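Local coordinates for D-methionine-binding lipoprotein MetQ (Escherichia coli, PDB 4YAH) that binds methionine as the substrate-binding component of an ATP-driven D-methionine permease, enclosing the amino acid between its two lobes, at residues P90-Q95 against L230-E235; L59-V64 against K244-A249; N67-P72 against L182-L187. All blocks are in the same frame, centred on the assembly; numbering follows the deposited sequence.

Interaction 1: P90-Q95 against L230-E235; sequences PYLDQQ and LIVTRE. With MET (methionine), chain B.
A small, fully buried apolar contact sets Leu92 of helix 89-99 against Leu230 and Val232 of strand 229-234, with the helix lying against one face of the six-stranded mixed sheet. Leu92 carries its side of the contact alone. With its CG anti to the backbone N (chi1 174°), it sends both methyls to the strand. CD2 meets Leu230 CD1 at 4.1 Å and touches Val232 CG2 as well, while CD1 approaches Val232 CG1 at 4.2 Å. The Leu92 side chain crosses that of Leu230 at about a right angle; the touches are methyl to methyl, and the two segments bury just 117 Å² between them. One residue earlier, Tyr91 serves the ligand pocket: the bound methionine places its CE over the centre of the ring, 3.6 Å above the plane, and its SD lies 3.6 Å from Tyr91 CB. Strand 229-234 is flanked by strands 83-88 and 103-111, antiparallel to both, and Leu92 and Val232 also touch Gln87. From the other face of the strand, Ile231 and Thr233 contact helix 241-250.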
loop_
_atom_site.group_PDB
_atom_site.type_symbol
_atom_site.label_atom_id
_atom_site.label_comp_id
_atom_site.label_asym_id
_atom_site.label_seq_id
_atom_site.Cartn_x
_atom_site.Cartn_y
_atom_site.Cartn_z
ATOM N N PRO A 90 -3.959 -6.092 7.262
ATOM C CA PRO A 90 -3.275 -5.761 8.517
ATOM C C PRO A 90 -3.414 -4.283 8.887
ATOM O O PRO A 90 -3.626 -3.954 10.060
ATOM C CB PRO A 90 -1.827 -6.147 8.229
ATOM C CG PRO A 90 -1.942 -7.274 7.268
ATOM C CD PRO A 90 -3.108 -6.896 6.371
ATOM N N TYR A 91 -3.309 -3.410 7.894
ATOM C CA TYR A 91 -3.443 -1.981 8.125
ATOM C C TYR A 91 -4.840 -1.659 8.652
ATOM O O TYR A 91 -4.991 -0.905 9.615
ATOM C CB TYR A 91 -3.185 -1.197 6.853
ATOM C CG TYR A 91 -3.136 0.288 7.100
ATOM C CD1 TYR A 91 -1.940 0.900 7.461
ATOM C CD2 TYR A 91 -4.277 1.079 6.999
ATOM C CE1 TYR A 91 -1.868 2.268 7.693
ATOM C CE2 TYR A 91 -4.214 2.441 7.231
ATOM C CZ TYR A 91 -3.001 3.028 7.586
ATOM O OH TYR A 91 -2.899 4.380 7.835
ATOM N N LEU A 92 -5.848 -2.204 7.979
ATOM C CA LEU A 92 -7.233 -2.001 8.381
ATOM C C LEU A 92 -7.427 -2.418 9.841
ATOM O O LEU A 92 -7.961 -1.653 10.657
ATOM C CB LEU A 92 -8.171 -2.792 7.469
ATOM C CG LEU A 92 -9.647 -2.776 7.885
ATOM C CD1 LEU A 92 -10.147 -1.333 7.897
ATOM C CD2 LEU A 92 -10.438 -3.630 6.925
ATOM N N ASP A 93 -6.994 -3.630 10.170
ATOM C CA ASP A 93 -7.129 -4.156 11.531
ATOM C C ASP A 93 -6.467 -3.265 12.574
ATOM O O ASP A 93 -7.016 -3.039 13.643
ATOM C CB ASP A 93 -6.540 -5.560 11.614
ATOM C CG ASP A 93 -7.343 -6.578 10.816
ATOM O OD1 ASP A 93 -8.484 -6.265 10.426
ATOM O OD2 ASP A 93 -6.833 -7.685 10.578
ATOM N N GLN A 94 -5.291 -2.746 12.248
ATOM C CA GLN A 94 -4.578 -1.850 13.142
ATOM C C GLN A 94 -5.339 -0.541 13.344
ATOM O O GLN A 94 -5.349 0.032 14.436
ATOM C CB GLN A 94 -3.179 -1.586 12.579
ATOM C CG GLN A 94 -2.274 -0.833 13.512
ATOM C CD GLN A 94 -1.929 -1.655 14.728
ATOM O OE1 GLN A 94 -1.685 -2.860 14.626
ATOM N NE2 GLN A 94 -1.935 -1.023 15.891
ATOM N N GLN A 95 -5.958 -0.067 12.272
ATOM C CA GLN A 95 -6.775 1.147 12.309
ATOM C C GLN A 95 -8.009 0.946 13.199
ATOM O O GLN A 95 -8.401 1.855 13.939
ATOM C CB GLN A 95 -7.201 1.545 10.894
ATOM C CG GLN A 95 -6.064 2.133 10.042
ATOM C CD GLN A 95 -5.927 3.612 10.220
ATOM O OE1 GLN A 95 -6.710 4.387 9.667
ATOM N NE2 GLN A 95 -4.925 4.025 10.979
ATOM N N LEU A 230 -7.611 -3.675 -0.357
ATOM C CA LEU A 230 -9.034 -3.882 -0.108
ATOM C C LEU A 230 -9.850 -2.679 -0.535
ATOM O O LEU A 230 -9.365 -1.549 -0.513
ATOM C CB LEU A 230 -9.283 -4.110 1.381
ATOM C CG LEU A 230 -8.423 -5.153 2.085
ATOM C CD1 LEU A 230 -8.557 -4.959 3.585
ATOM C CD2 LEU A 230 -8.858 -6.539 1.675
ATOM N N ILE A 231 -11.106 -2.938 -0.883
ATOM C CA ILE A 231 -12.142 -1.908 -0.908
ATOM C C ILE A 231 -12.820 -2.040 0.437
ATOM O O ILE A 231 -13.166 -3.163 0.860
ATOM C CB ILE A 231 -13.127 -2.100 -2.058
ATOM C CG1 ILE A 231 -12.384 -1.961 -3.386
ATOM C CG2 ILE A 231 -14.258 -1.048 -1.997
ATOM C CD1 ILE A 231 -13.089 -2.576 -4.573
ATOM N N VAL A 232 -12.938 -0.911 1.132
ATOM C CA VAL A 232 -13.422 -0.861 2.495
ATOM C C VAL A 232 -14.564 0.137 2.629
ATOM O O VAL A 232 -14.521 1.221 2.038
ATOM C CB VAL A 232 -12.289 -0.479 3.437
ATOM C CG1 VAL A 232 -12.777 -0.258 4.833
ATOM C CG2 VAL A 232 -11.250 -1.578 3.439
ATOM N N THR A 233 -15.571 -0.243 3.417
ATOM C CA THR A 233 -16.713 0.623 3.719
ATOM C C THR A 233 -16.933 0.662 5.215
ATOM O O THR A 233 -16.228 0.003 5.970
ATOM C CB THR A 233 -18.019 0.138 3.068
ATOM O OG1 THR A 233 -18.432 -1.091 3.685
ATOM C CG2 THR A 233 -17.850 -0.065 1.578
ATOM N N ARG A 234 -17.956 1.401 5.643
ATOM C CA ARG A 234 -18.409 1.296 7.020
ATOM C C ARG A 234 -19.237 0.021 7.155
ATOM O O ARG A 234 -19.722 -0.527 6.171
ATOM C CB ARG A 234 -19.243 2.509 7.432
ATOM C CG ARG A 234 -18.494 3.840 7.418
ATOM C CD ARG A 234 -19.431 4.971 7.815
ATOM N NE ARG A 234 -20.574 5.008 6.913
ATOM C CZ ARG A 234 -20.574 5.578 5.712
ATOM N NH1 ARG A 234 -19.486 6.196 5.250
ATOM N NH2 ARG A 234 -21.668 5.528 4.965
ATOM N N GLU A 235 -19.371 -0.458 8.380
ATOM C CA GLU A 235 -20.274 -1.566 8.663
ATOM C C GLU A 235 -21.672 -1.246 8.143
ATOM O O GLU A 235 -22.343 -2.121 7.576
ATOM C CB GLU A 235 -20.297 -1.847 10.164
ATOM C CG GLU A 235 -21.348 -2.860 10.629
ATOM C CD GLU A 235 -21.104 -4.268 10.108
ATOM O OE1 GLU A 235 -19.927 -4.620 9.860
ATOM O OE2 GLU A 235 -22.092 -5.022 9.952
HETATM N N MET B . -0.910 0.110 -1.387
HETATM C CA MET B . -0.189 -0.074 -0.127
HETATM C C MET B . 0.599 -1.361 -0.186
HETATM O O MET B . 0.019 -2.389 -0.551
HETATM C CB MET B . -1.159 -0.111 1.057
HETATM C CG MET B . -0.489 -0.110 2.422
HETATM S SD MET B . -1.644 -0.166 3.809
HETATM C CE MET B . -2.273 1.512 3.775
HETATM O OXT MET B . 1.799 -1.379 0.153
#

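Interaction 2: L59-V64 against K244-A249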
loop_
_atom_site.group_PDB
_atom_site.type_symbol
_atom_site.label_atom_id
_atom_site.label_comp_id
_atom_site.label_asym_id
_atom_site.label_seq_id
_atom_site.Cartn_x
_atom_site.Cartn_y
_atom_site.Cartn_z
ATOM N N LEU A 59 -23.381 3.690 -13.289
ATOM C CA LEU A 59 -23.154 4.174 -11.930
ATOM C C LEU A 59 -22.220 5.381 -11.963
ATOM O O LEU A 59 -21.206 5.360 -12.659
ATOM C CB LEU A 59 -22.548 3.071 -11.053
ATOM C CG LEU A 59 -22.193 3.458 -9.617
ATOM C CD1 LEU A 59 -23.462 3.753 -8.828
ATOM C CD2 LEU A 59 -21.376 2.354 -8.963
ATOM N N ASP A 60 -22.553 6.416 -11.201
ATOM C CA ASP A 60 -21.736 7.618 -11.138
ATOM C C ASP A 60 -20.772 7.525 -9.961
ATOM O O ASP A 60 -21.129 7.825 -8.823
ATOM C CB ASP A 60 -22.626 8.860 -11.019
ATOM C CG ASP A 60 -21.837 10.158 -11.048
ATOM O OD1 ASP A 60 -20.640 10.134 -11.422
ATOM O OD2 ASP A 60 -22.426 11.209 -10.707
ATOM N N VAL A 61 -19.551 7.078 -10.244
ATOM C CA VAL A 61 -18.492 7.026 -9.240
ATOM C C VAL A 61 -17.657 8.311 -9.235
ATOM O O VAL A 61 -17.124 8.718 -10.264
ATOM C CB VAL A 61 -17.568 5.831 -9.486
ATOM C CG1 VAL A 61 -16.417 5.813 -8.473
ATOM C CG2 VAL A 61 -18.370 4.524 -9.422
ATOM N N GLU A 62 -17.558 8.929 -8.063
ATOM C CA GLU A 62 -16.703 10.085 -7.852
ATOM C C GLU A 62 -15.466 9.653 -7.087
ATOM O O GLU A 62 -15.588 9.116 -5.986
ATOM C CB GLU A 62 -17.444 11.175 -7.078
ATOM C CG GLU A 62 -16.604 12.406 -6.867
ATOM C CD GLU A 62 -17.335 13.486 -6.099
ATOM O OE1 GLU A 62 -18.572 13.384 -5.958
ATOM O OE2 GLU A 62 -16.677 14.438 -5.630
ATOM N N LEU A 63 -14.282 9.897 -7.652
ATOM C CA LEU A 63 -13.041 9.611 -6.945
ATOM C C LEU A 63 -12.646 10.816 -6.105
ATOM O O LEU A 63 -12.622 11.952 -6.593
ATOM C CB LEU A 63 -11.936 9.246 -7.930
ATOM C CG LEU A 63 -12.258 8.046 -8.824
ATOM C CD1 LEU A 63 -11.135 7.811 -9.815
ATOM C CD2 LEU A 63 -12.538 6.772 -7.996
ATOM N N VAL A 64 -12.417 10.577 -4.823
ATOM C CA VAL A 64 -11.897 11.583 -3.922
ATOM C C VAL A 64 -10.462 11.205 -3.647
ATOM O O VAL A 64 -10.211 10.105 -3.167
ATOM C CB VAL A 64 -12.694 11.645 -2.618
ATOM C CG1 VAL A 64 -12.158 12.713 -1.686
ATOM C CG2 VAL A 64 -14.177 11.915 -2.916
ATOM N N LYS A 244 -21.602 -2.702 -4.017
ATOM C CA LYS A 244 -21.463 -3.980 -4.707
ATOM C C LYS A 244 -21.088 -3.737 -6.161
ATOM O O LYS A 244 -20.227 -4.430 -6.712
ATOM C CB LYS A 244 -22.747 -4.800 -4.628
ATOM C CG LYS A 244 -23.103 -5.272 -3.235
ATOM C CD LYS A 244 -24.405 -6.100 -3.290
ATOM C CE LYS A 244 -25.108 -6.121 -1.966
ATOM N NZ LYS A 244 -26.388 -6.898 -2.036
ATOM N N LYS A 245 -21.710 -2.733 -6.773
ATOM C CA LYS A 245 -21.416 -2.407 -8.156
ATOM C C LYS A 245 -19.973 -1.950 -8.329
ATOM O O LYS A 245 -19.308 -2.333 -9.287
ATOM C CB LYS A 245 -22.340 -1.306 -8.662
ATOM C CG LYS A 245 -23.754 -1.760 -8.937
ATOM C CD LYS A 245 -24.570 -0.567 -9.394
ATOM C CE LYS A 245 -25.968 -0.970 -9.744
ATOM N NZ LYS A 245 -26.855 0.219 -9.802
ATOM N N PHE A 246 -19.508 -1.104 -7.422
ATOM C CA PHE A 246 -18.163 -0.576 -7.543
ATOM C C PHE A 246 -17.156 -1.716 -7.408
ATOM O O PHE A 246 -16.154 -1.781 -8.118
ATOM C CB PHE A 246 -17.884 0.486 -6.493
ATOM C CG PHE A 246 -16.502 1.011 -6.561
ATOM C CD1 PHE A 246 -16.126 1.806 -7.617
ATOM C CD2 PHE A 246 -15.565 0.662 -5.612
ATOM C CE1 PHE A 246 -14.838 2.282 -7.719
ATOM C CE2 PHE A 246 -14.258 1.135 -5.715
ATOM C CZ PHE A 246 -13.912 1.946 -6.764
ATOM N N VAL A 247 -17.423 -2.626 -6.484
ATOM C CA VAL A 247 -16.516 -3.753 -6.284
ATOM C C VAL A 247 -16.438 -4.569 -7.562
ATOM O O VAL A 247 -15.354 -4.958 -7.987
ATOM C CB VAL A 247 -16.963 -4.631 -5.100
ATOM C CG1 VAL A 247 -16.205 -5.960 -5.055
ATOM C CG2 VAL A 247 -16.783 -3.865 -3.789
ATOM N N GLN A 248 -17.580 -4.829 -8.185
ATOM C CA GLN A 248 -17.588 -5.630 -9.403
ATOM C C GLN A 248 -16.857 -4.914 -10.540
ATOM O O GLN A 248 -16.188 -5.555 -11.358
ATOM C CB GLN A 248 -19.028 -5.984 -9.807
ATOM C CG GLN A 248 -19.575 -7.158 -8.989
ATOM C CD GLN A 248 -21.079 -7.377 -9.124
ATOM O OE1 GLN A 248 -21.532 -8.159 -9.965
ATOM N NE2 GLN A 248 -21.854 -6.718 -8.264
ATOM N N ALA A 249 -16.954 -3.588 -10.565
ATOM C CA ALA A 249 -16.289 -2.791 -11.590
ATOM C C ALA A 249 -14.775 -2.830 -11.404
ATOM O O ALA A 249 -14.013 -2.964 -12.362
ATOM C CB ALA A 249 -16.798 -1.361 -11.551
#
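Leu59, just before strand 60-66, and Val61 within it draw level with Lys245 and Phe246 of helix 241-250, the CA atoms of Leu59 and Lys245 being 7.8 Å apart and those of Val61 and Phe246 the same. Two pairs of side chains meet between them: Leu59 with Lys245, and Val61 with Phe246. Leu59 brings its CD2 to within 3.8 Å of Lys245 CB, so it is the base of the lysine that packs, while the rest of that chain runs on extended. Phe246 has its CG anti to the backbone N (chi1 178°), which carries the ring across to Val61. There Val61 CG1 reaches Phe246 CE1 at 3.9 Å, approaching the ring obliquely, and Val61 CG2 sits 4.0 Å from Phe246 CD1. Both valine methyls thus bear on the CD1-CE1 part of the ring, and the two side chains cross at about a right angle. Farther round the helix, Lys244 O accepts twice from Gln248, from its backbone N and, on the opposite face of the carbonyl plane, from NE2 at 3.2 Å. Strand 60-66 is an outermost strand of the sheet; Phe246 extends the packing inward to Val35 of strand 32-38 and Ile231 of strand 229-234, while Val61 and Ala249 both touch Ala53 of helix 41-57.

Interaction 3: N67-P72 against L182-L187; sequences NDYVLP and LEAPQL. With MET (methionine), chain B.
Tyr69 and Ala184 meet across the ligand cleft, and beside them Pro185 rests on the backbone of Asn67 and Asp68. The tyrosine ring touches both the ligand and the loop. With CG anti to its own carbonyl carbon (chi1 -76°), the ring stands between the methionine and the 182-187 loop. The ligand's CE sits over the centre of one face, 3.5 Å above the plane, while Ala184 CB comes in obliquely from the other side of that plane, 3.7 Å from Tyr69 CE2. The phenol end reaches along the ligand until Tyr69 OH lies 3.3 Å from the methionine CA, and the same hydroxyl is hydrogen-bonded to Thr204 OG1. A serine here would probably deprive the ligand methyl of its aromatic cover, leave a gap beside Ala184 CB and cost Thr204 this partner.

Pro185 brings CB and CG up to the backbone of 67-68, with CG 3.3 Å from Asn67 O, a close van der Waals touch. A water bridges the two segments here, accepting from Asn67 ND2 at 3.1 Å and donating to Pro185 O at 2.9 Å; Asn67 OD1 is taken by Gln208. Asp68 directs its carboxylate the other way, to the start of helix 71-78. Its OD2 takes two backbone N-H groups: Leu71 N at 2.7 Å, from the syn side and nearly straight (168°), and Val70 N at 2.8 Å, from well above the carboxylate plane. This capping grip is likely to fix the turn that carries Tyr69. A substrate held in the cleft between two lobes is the arrangement of periplasmic-type binding proteins; in this one Tyr69, a residue of the methionine pocket, and Ala184 meet across that cleft.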
loop_
_atom_site.group_PDB
_atom_site.type_symbol
_atom_site.label_atom_id
_atom_site.label_comp_id
_atom_site.label_asym_id
_atom_site.label_seq_id
_atom_site.Cartn_x
_atom_site.Cartn_y
_atom_site.Cartn_z
ATOM N N ASN A 67 -3.354 11.833 -0.463
ATOM C CA ASN A 67 -1.946 11.457 -0.573
ATOM C C ASN A 67 -1.395 11.058 0.782
ATOM O O ASN A 67 -0.253 11.349 1.115
ATOM C CB ASN A 67 -1.105 12.586 -1.158
ATOM C CG ASN A 67 0.271 12.113 -1.565
ATOM O OD1 ASN A 67 0.417 11.008 -2.077
ATOM N ND2 ASN A 67 1.291 12.926 -1.300
ATOM N N ASP A 68 -2.212 10.377 1.568
ATOM C CA ASP A 68 -1.770 9.837 2.834
ATOM C C ASP A 68 -2.641 8.651 3.184
ATOM O O ASP A 68 -3.656 8.398 2.523
ATOM C CB ASP A 68 -1.851 10.886 3.929
ATOM C CG ASP A 68 -3.271 11.059 4.452
ATOM O OD1 ASP A 68 -4.116 11.537 3.675
ATOM O OD2 ASP A 68 -3.541 10.699 5.618
ATOM N N TYR A 69 -2.257 7.945 4.237
ATOM C CA TYR A 69 -2.916 6.713 4.617
ATOM C C TYR A 69 -3.832 6.865 5.832
ATOM O O TYR A 69 -4.429 5.884 6.282
ATOM C CB TYR A 69 -1.859 5.658 4.919
ATOM C CG TYR A 69 -1.169 5.016 3.728
ATOM C CD1 TYR A 69 -1.731 5.020 2.467
ATOM C CD2 TYR A 69 0.022 4.335 3.904
ATOM C CE1 TYR A 69 -1.126 4.370 1.417
ATOM C CE2 TYR A 69 0.636 3.688 2.864
ATOM C CZ TYR A 69 0.072 3.698 1.638
ATOM O OH TYR A 69 0.720 3.038 0.625
ATOM N N VAL A 70 -3.943 8.080 6.360
ATOM C CA VAL A 70 -4.753 8.323 7.557
ATOM C C VAL A 70 -6.105 8.948 7.203
ATOM O O VAL A 70 -7.169 8.449 7.605
ATOM C CB VAL A 70 -3.982 9.226 8.539
ATOM C CG1 VAL A 70 -4.833 9.571 9.776
ATOM C CG2 VAL A 70 -2.675 8.524 8.953
ATOM N N LEU A 71 -6.077 10.021 6.427
ATOM C CA LEU A 71 -7.322 10.735 6.130
ATOM C C LEU A 71 -8.379 9.912 5.381
ATOM O O LEU A 71 -9.573 10.153 5.559
ATOM C CB LEU A 71 -7.022 12.004 5.333
ATOM C CG LEU A 71 -6.140 13.021 6.057
ATOM C CD1 LEU A 71 -5.906 14.266 5.177
ATOM C CD2 LEU A 71 -6.742 13.406 7.388
ATOM N N PRO A 72 -7.973 8.950 4.533
ATOM C CA PRO A 72 -9.066 8.233 3.856
ATOM C C PRO A 72 -9.986 7.441 4.792
ATOM O O PRO A 72 -11.198 7.352 4.532
ATOM C CB PRO A 72 -8.331 7.291 2.905
ATOM C CG PRO A 72 -6.997 7.960 2.667
ATOM C CD PRO A 72 -6.654 8.632 3.953
ATOM N N LEU A 182 9.610 6.955 8.725
ATOM C CA LEU A 182 9.003 8.150 8.125
ATOM C C LEU A 182 7.561 7.881 7.763
ATOM O O LEU A 182 7.161 6.742 7.542
ATOM C CB LEU A 182 9.758 8.583 6.860
ATOM C CG LEU A 182 11.251 8.847 7.046
ATOM C CD1 LEU A 182 11.929 9.055 5.694
ATOM C CD2 LEU A 182 11.455 10.036 7.972
ATOM N N GLU A 183 6.774 8.943 7.678
ATOM C CA GLU A 183 5.425 8.822 7.136
ATOM C C GLU A 183 5.496 8.285 5.702
ATOM O O GLU A 183 6.293 8.774 4.900
ATOM C CB GLU A 183 4.724 10.182 7.164
ATOM C CG GLU A 183 4.567 10.776 8.568
ATOM C CD GLU A 183 3.408 10.178 9.345
ATOM O OE1 GLU A 183 2.382 9.838 8.714
ATOM O OE2 GLU A 183 3.518 10.048 10.588
ATOM N N ALA A 184 4.659 7.299 5.379
ATOM C CA ALA A 184 4.744 6.607 4.098
ATOM C C ALA A 184 4.872 7.554 2.887
ATOM O O ALA A 184 5.665 7.287 1.988
ATOM C CB ALA A 184 3.549 5.680 3.914
ATOM N N PRO A 185 4.093 8.653 2.835
ATOM C CA PRO A 185 4.198 9.504 1.639
ATOM C C PRO A 185 5.518 10.245 1.508
ATOM O O PRO A 185 5.783 10.782 0.444
ATOM C CB PRO A 185 3.059 10.525 1.819
ATOM C CG PRO A 185 2.158 9.930 2.849
ATOM C CD PRO A 185 3.039 9.121 3.744
ATOM N N GLN A 186 6.313 10.281 2.575
ATOM C CA GLN A 186 7.588 10.983 2.563
ATOM C C GLN A 186 8.694 10.102 2.033
ATOM O O GLN A 186 9.803 10.588 1.814
ATOM C CB GLN A 186 7.954 11.460 3.967
ATOM C CG GLN A 186 6.944 12.429 4.553
ATOM C CD GLN A 186 6.920 13.746 3.804
ATOM O OE1 GLN A 186 7.935 14.445 3.734
ATOM N NE2 GLN A 186 5.772 14.083 3.218
ATOM N N LEU A 187 8.413 8.819 1.829
ATOM C CA LEU A 187 9.508 7.896 1.501
ATOM C C LEU A 187 10.144 8.194 0.118
ATOM O O LEU A 187 11.361 8.154 -0.012
ATOM C CB LEU A 187 9.022 6.453 1.600
ATOM C CG LEU A 187 9.030 5.907 3.035
ATOM C CD1 LEU A 187 10.477 5.610 3.450
ATOM C CD2 LEU A 187 8.404 6.830 4.024
HETATM N N MET B . -0.910 0.110 -1.387
HETATM C CA MET B . -0.189 -0.074 -0.127
HETATM C C MET B . 0.599 -1.361 -0.186
HETATM O O MET B . 0.019 -2.389 -0.551
HETATM C CB MET B . -1.159 -0.111 1.057
HETATM C CG MET B . -0.489 -0.110 2.422
HETATM S SD MET B . -1.644 -0.166 3.809
HETATM C CE MET B . -2.273 1.512 3.775
HETATM O OXT MET B . 1.799 -1.379 0.153
HETATM O O HOH W 1 4.099 11.701 -1.687
#

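From the N terminus, segment 59-64 opens interaction 2, whose loop closes only at 244-249 and contains the other two contacts. Segment 67-72 follows, then 90-95; since 182-187 comes before 230-235, interactions 3 and 1 cross. Interactions 1 and 2 lie in the lobe of the six-stranded sheet and apply a helix to each of its two faces; they meet where Ile231 CD1 lies 4.0 Å from Val247 CG2. Interaction 3 bridges to the lobe of the five-stranded sheet. It is coupled to interaction 1 by the probable hydrogen bond between Tyr91 OH and Tyr69 O (2.6 Å), and both border the bound methionine.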